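Local coordinates for protein agarase (Pseudoalteromonas fuliginea, PDB 6XJ9) that belongs to glycoside hydrolase family 50 and probably hydrolyses glycosidic bonds in agarose, a galactan of red algal cell walls, at residues A356-R360 and G387-H391; R381-S386 and A726-E730. One frame throughout, in Å; residues are numbered along the deposited sequence.

Contact 1. Residues A356-R360 and G387-H391; sequences ASQVR and GPLEH
Pro388 and Leu389 make a small, buried and mainly apolar contact with Ala356, Ser357 and Arg360, where the loop between strands 378-381 and 392-395 meets the start of helix 358-361. That helix follows the short strand 354-355, which lies at the other edge of the same four-stranded antiparallel sheet from strand 378-381. Leu389 brings its branched end to the turn before the helix: CD2 lies 3.7 Å from Ala356 CB and 3.9 Å from Ser357 CB. Its CG stands anti to its own carbonyl carbon (chi1 -58°), which carries both methyls toward the helix start. Pro388 adds the flap of its ring, with CG 3.7 Å from Ser357 OG and 3.9 Å from Arg360 CG; ring and arginine side chain cross at about a right angle. Ser357 is the N-cap. With OG anti to its backbone N (chi1 170°), it accepts from Arg360 N at 3.1 Å in a nearly straight bond (163°), so the proline rests against an oxygen that already has a donor. The Arg360 chain bends twice and takes its guanidinium to the carbonyls of Leu316, Thr723 and, in the CBM-like region, Ser155. Only the aliphatic base of the arginine is thus used here, and the contact probably depends on fit and burial, while the polar bonds are likely to order the helix start and fix the guanidinium.

Contact 2. Residues R381-S386 and A726-E730; sequences RKSAHS and AYDGE
The Tyr727 ring receives the edge of the His385 imidazole on one face, an edge-to-face (T-shaped) pair with planes at 85° and centroids 5.0 Å apart. His385 NE2 comes 3.6 Å from Tyr727 CE2, while Asp728 CB makes a CH-pi contact over an imidazole face. The Arg381 guanidinium has Tyr727 CB 3.8 Å above its centre and reaches the tyrosine ring obliquely through NH2. The contact ties a loop of the four-stranded antiparallel sheet to the loop after strand 709-714, whose parallel neighbours 299-305 and 664-666 are consistent with the (beta/alpha)8 barrel of family GH50. The bend of Arg381 at chi2 (98°) lays CD on Ala726 CB, at 3.7 Å, and the guanidinium over Tyr727 CB; an alanine in its place would probably take away this packing and the cover along Tyr727 CB and CD1, leaving the ring freer to turn. His385 ND1 shares a hydrogen bond with Ser386 OG, which helps fix the imidazole's rotation. Asp728 OD1 closes an Asx turn with Glu730 N and salt-bridges Arg725. Ser383 O is buried without a polar partner. His385 N bonds Tyr727 O at 3.0 Å, and one water donates to His385 O at 2.9 Å and to Ala726 O at 2.8 Å.

In the fold
Both contacts use the ten-residue connection between strands 378-381 and 392-395, and their centres lie 10 Å apart. Contact 1 holds its later part to the start of helix 358-361, just after the edge strand 354-355; contact 2 holds its earlier part to a loop 340 residues further on, after strand 709-714. Contact 1 is the more buried, although it sits farther from the chain's centre, and relies on aliphatic packing. Contact 2 is partly exposed and mixes an edge-to-face aromatic pair and an obliquely packed guanidinium with backbone and water bonds. A probable hydrogen bond from Ala384 N to Glu390 O, 2.8 Å, draws the two parts of the connection together, and Leu389 O packs on the Ala384 methyl.

Contact 1. Residues A356-R360 and G387-H391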
loop_
_atom_site.group_PDB
_atom_site.type_symbol
_atom_site.label_atom_id
_atom_site.label_comp_id
_atom_site.label_asym_id
_atom_site.label_seq_id
_atom_site.Cartn_x
_atom_site.Cartn_y
_atom_site.Cartn_z
ATOM N N ALA A 356 -11.103 -40.784 -1.538
ATOM C CA ALA A 356 -12.537 -40.641 -1.720
ATOM C C ALA A 356 -12.829 -39.603 -2.804
ATOM O O ALA A 356 -13.828 -39.717 -3.511
ATOM C CB ALA A 356 -13.214 -40.301 -0.415
ATOM N N SER A 357 -11.959 -38.592 -2.930
ATOM C CA SER A 357 -12.078 -37.621 -4.011
ATOM C C SER A 357 -10.736 -37.420 -4.707
ATOM O O SER A 357 -9.821 -36.812 -4.140
ATOM C CB SER A 357 -12.622 -36.303 -3.534
ATOM O OG SER A 357 -12.508 -35.330 -4.565
ATOM N N GLN A 358 -10.654 -37.909 -5.952
ATOM C CA GLN A 358 -9.468 -37.754 -6.780
ATOM C C GLN A 358 -9.210 -36.271 -7.035
ATOM O O GLN A 358 -8.056 -35.836 -7.053
ATOM C CB GLN A 358 -9.603 -38.532 -8.095
ATOM C CG GLN A 358 -9.207 -39.996 -7.981
ATOM C CD GLN A 358 -7.741 -40.190 -7.668
ATOM O OE1 GLN A 358 -6.907 -39.315 -7.893
ATOM N NE2 GLN A 358 -7.411 -41.351 -7.129
ATOM N N VAL A 359 -10.295 -35.508 -7.220
ATOM C CA VAL A 359 -10.199 -34.086 -7.516
ATOM C C VAL A 359 -9.547 -33.373 -6.337
ATOM O O VAL A 359 -8.670 -32.536 -6.547
ATOM C CB VAL A 359 -11.558 -33.468 -7.908
ATOM C CG1 VAL A 359 -11.505 -31.951 -7.976
ATOM C CG2 VAL A 359 -12.052 -34.023 -9.237
ATOM N N ARG A 360 -9.958 -33.717 -5.110
ATOM C CA ARG A 360 -9.365 -33.115 -3.920
ATOM C C ARG A 360 -7.897 -33.522 -3.787
ATOM O O ARG A 360 -7.043 -32.676 -3.540
ATOM C CB ARG A 360 -10.138 -33.444 -2.640
ATOM C CG ARG A 360 -11.549 -32.872 -2.570
ATOM C CD ARG A 360 -11.631 -31.354 -2.517
ATOM N NE ARG A 360 -10.925 -30.782 -1.376
ATOM C CZ ARG A 360 -10.900 -29.483 -1.069
ATOM N NH1 ARG A 360 -11.576 -28.600 -1.792
ATOM N NH2 ARG A 360 -10.218 -29.077 -0.016
ATOM N N GLY A 387 -19.305 -29.544 -1.381
ATOM C CA GLY A 387 -18.132 -30.158 -1.974
ATOM C C GLY A 387 -18.398 -31.606 -2.372
ATOM O O GLY A 387 -19.490 -32.124 -2.160
ATOM N N PRO A 388 -17.404 -32.299 -2.969
ATOM C CA PRO A 388 -17.537 -33.726 -3.283
ATOM C C PRO A 388 -17.604 -34.697 -2.100
ATOM O O PRO A 388 -17.938 -35.864 -2.297
ATOM C CB PRO A 388 -16.304 -34.008 -4.165
ATOM C CG PRO A 388 -15.292 -32.956 -3.746
ATOM C CD PRO A 388 -16.122 -31.731 -3.422
ATOM N N LEU A 389 -17.310 -34.228 -0.878
ATOM C CA LEU A 389 -17.260 -35.119 0.276
ATOM C C LEU A 389 -18.237 -34.670 1.358
ATOM O O LEU A 389 -18.402 -33.476 1.590
ATOM C CB LEU A 389 -15.831 -35.153 0.829
ATOM C CG LEU A 389 -14.759 -35.596 -0.164
ATOM C CD1 LEU A 389 -13.378 -35.372 0.422
ATOM C CD2 LEU A 389 -14.950 -37.060 -0.544
ATOM N N GLU A 390 -18.845 -35.639 2.049
ATOM C CA GLU A 390 -19.737 -35.339 3.161
ATOM C C GLU A 390 -18.965 -35.411 4.478
ATOM O O GLU A 390 -19.443 -34.976 5.524
ATOM C CB GLU A 390 -20.955 -36.261 3.146
ATOM C CG GLU A 390 -21.736 -36.189 1.840
ATOM C CD GLU A 390 -23.051 -36.947 1.855
ATOM O OE1 GLU A 390 -23.031 -38.170 2.104
ATOM O OE2 GLU A 390 -24.097 -36.309 1.624
ATOM N N HIS A 391 -17.751 -35.962 4.395
ATOM C CA HIS A 391 -16.844 -36.128 5.514
ATOM C C HIS A 391 -15.488 -36.544 4.954
ATOM O O HIS A 391 -15.391 -37.020 3.821
ATOM C CB HIS A 391 -17.387 -37.185 6.494
ATOM C CG HIS A 391 -18.053 -38.347 5.827
ATOM N ND1 HIS A 391 -17.350 -39.296 5.107
ATOM C CD2 HIS A 391 -19.353 -38.719 5.766
ATOM C CE1 HIS A 391 -18.187 -40.200 4.629
ATOM N NE2 HIS A 391 -19.424 -39.865 5.016
#

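Contact 2. Residues R381-S386 and A726-E730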
loop_
_atom_site.group_PDB
_atom_site.type_symbol
_atom_site.label_atom_id
_atom_site.label_comp_id
_atom_site.label_asym_id
_atom_site.label_seq_id
_atom_site.Cartn_x
_atom_site.Cartn_y
_atom_site.Cartn_z
ATOM N N ARG A 381 -13.117 -34.328 9.542
ATOM C CA ARG A 381 -14.367 -33.583 9.546
ATOM C C ARG A 381 -15.528 -34.541 9.310
ATOM O O ARG A 381 -15.608 -35.161 8.245
ATOM C CB ARG A 381 -14.368 -32.556 8.411
ATOM C CG ARG A 381 -15.561 -31.613 8.442
ATOM C CD ARG A 381 -15.064 -30.356 9.117
ATOM N NE ARG A 381 -16.068 -29.587 9.829
ATOM C CZ ARG A 381 -15.827 -28.419 10.417
ATOM N NH1 ARG A 381 -14.618 -27.883 10.360
ATOM N NH2 ARG A 381 -16.799 -27.793 11.054
ATOM N N LYS A 382 -16.437 -34.610 10.291
ATOM C CA LYS A 382 -17.546 -35.554 10.266
ATOM C C LYS A 382 -18.660 -35.069 9.340
ATOM O O LYS A 382 -19.411 -35.882 8.797
ATOM C CB LYS A 382 -18.062 -35.829 11.682
ATOM C CG LYS A 382 -17.404 -37.007 12.391
ATOM N N SER A 383 -18.762 -33.746 9.161
ATOM C CA SER A 383 -19.866 -33.163 8.420
ATOM C C SER A 383 -19.369 -32.039 7.512
ATOM O O SER A 383 -18.984 -30.978 7.989
ATOM C CB SER A 383 -20.932 -32.695 9.377
ATOM O OG SER A 383 -22.032 -32.146 8.675
ATOM N N ALA A 384 -19.387 -32.273 6.196
ATOM C CA ALA A 384 -18.948 -31.259 5.245
ATOM C C ALA A 384 -20.013 -31.053 4.170
ATOM O O ALA A 384 -20.733 -31.985 3.825
ATOM C CB ALA A 384 -17.615 -31.654 4.649
ATOM N N HIS A 385 -20.101 -29.829 3.631
ATOM C CA HIS A 385 -21.037 -29.573 2.545
ATOM C C HIS A 385 -20.420 -28.685 1.460
ATOM O O HIS A 385 -19.294 -28.208 1.593
ATOM C CB HIS A 385 -22.418 -29.135 3.076
ATOM C CG HIS A 385 -22.488 -27.741 3.602
ATOM N ND1 HIS A 385 -22.783 -26.659 2.791
ATOM C CD2 HIS A 385 -22.332 -27.247 4.851
ATOM C CE1 HIS A 385 -22.789 -25.556 3.510
ATOM N NE2 HIS A 385 -22.516 -25.890 4.781
ATOM N N SER A 386 -21.172 -28.522 0.365
ATOM C CA SER A 386 -20.814 -27.731 -0.805
ATOM C C SER A 386 -19.505 -28.223 -1.417
ATOM O O SER A 386 -18.716 -27.428 -1.921
ATOM C CB SER A 386 -20.777 -26.260 -0.500
ATOM O OG SER A 386 -22.005 -25.856 0.078
ATOM N N ALA A 726 -12.836 -26.731 5.482
ATOM C CA ALA A 726 -13.428 -28.063 5.452
ATOM C C ALA A 726 -14.958 -28.040 5.498
ATOM O O ALA A 726 -15.612 -28.813 4.797
ATOM C CB ALA A 726 -12.865 -28.888 6.587
ATOM N N TYR A 727 -15.528 -27.149 6.314
ATOM C CA TYR A 727 -16.962 -27.153 6.577
ATOM C C TYR A 727 -17.777 -26.914 5.304
ATOM O O TYR A 727 -18.737 -27.638 5.061
ATOM C CB TYR A 727 -17.332 -26.129 7.656
ATOM C CG TYR A 727 -18.812 -26.005 7.925
ATOM C CD1 TYR A 727 -19.506 -27.006 8.585
ATOM C CD2 TYR A 727 -19.521 -24.879 7.535
ATOM C CE1 TYR A 727 -20.866 -26.903 8.835
ATOM C CE2 TYR A 727 -20.878 -24.752 7.789
ATOM C CZ TYR A 727 -21.554 -25.774 8.433
ATOM O OH TYR A 727 -22.892 -25.670 8.677
ATOM N N ASP A 728 -17.410 -25.894 4.512
ATOM C CA ASP A 728 -18.267 -25.484 3.408
ATOM C C ASP A 728 -17.479 -24.943 2.217
ATOM O O ASP A 728 -18.077 -24.327 1.344
ATOM C CB ASP A 728 -19.252 -24.398 3.859
ATOM C CG ASP A 728 -18.564 -23.182 4.473
ATOM O OD1 ASP A 728 -17.335 -23.044 4.307
ATOM O OD2 ASP A 728 -19.253 -22.385 5.120
ATOM N N GLY A 729 -16.145 -25.082 2.214
ATOM C CA GLY A 729 -15.370 -24.707 1.035
ATOM C C GLY A 729 -15.083 -23.215 0.878
ATOM O O GLY A 729 -14.471 -22.813 -0.110
ATOM N N GLU A 730 -15.497 -22.399 1.855
ATOM C CA GLU A 730 -15.176 -20.977 1.892
ATOM C C GLU A 730 -13.655 -20.809 1.765
ATOM O O GLU A 730 -12.907 -21.370 2.555
ATOM C CB GLU A 730 -15.704 -20.406 3.214
ATOM C CG GLU A 730 -16.033 -18.921 3.219
ATOM C CD GLU A 730 -16.981 -18.471 4.335
ATOM O OE1 GLU A 730 -16.590 -17.580 5.131
ATOM O OE2 GLU A 730 -18.124 -18.993 4.409
HETATM O O HOH W 1 -16.484 -28.713 2.090
#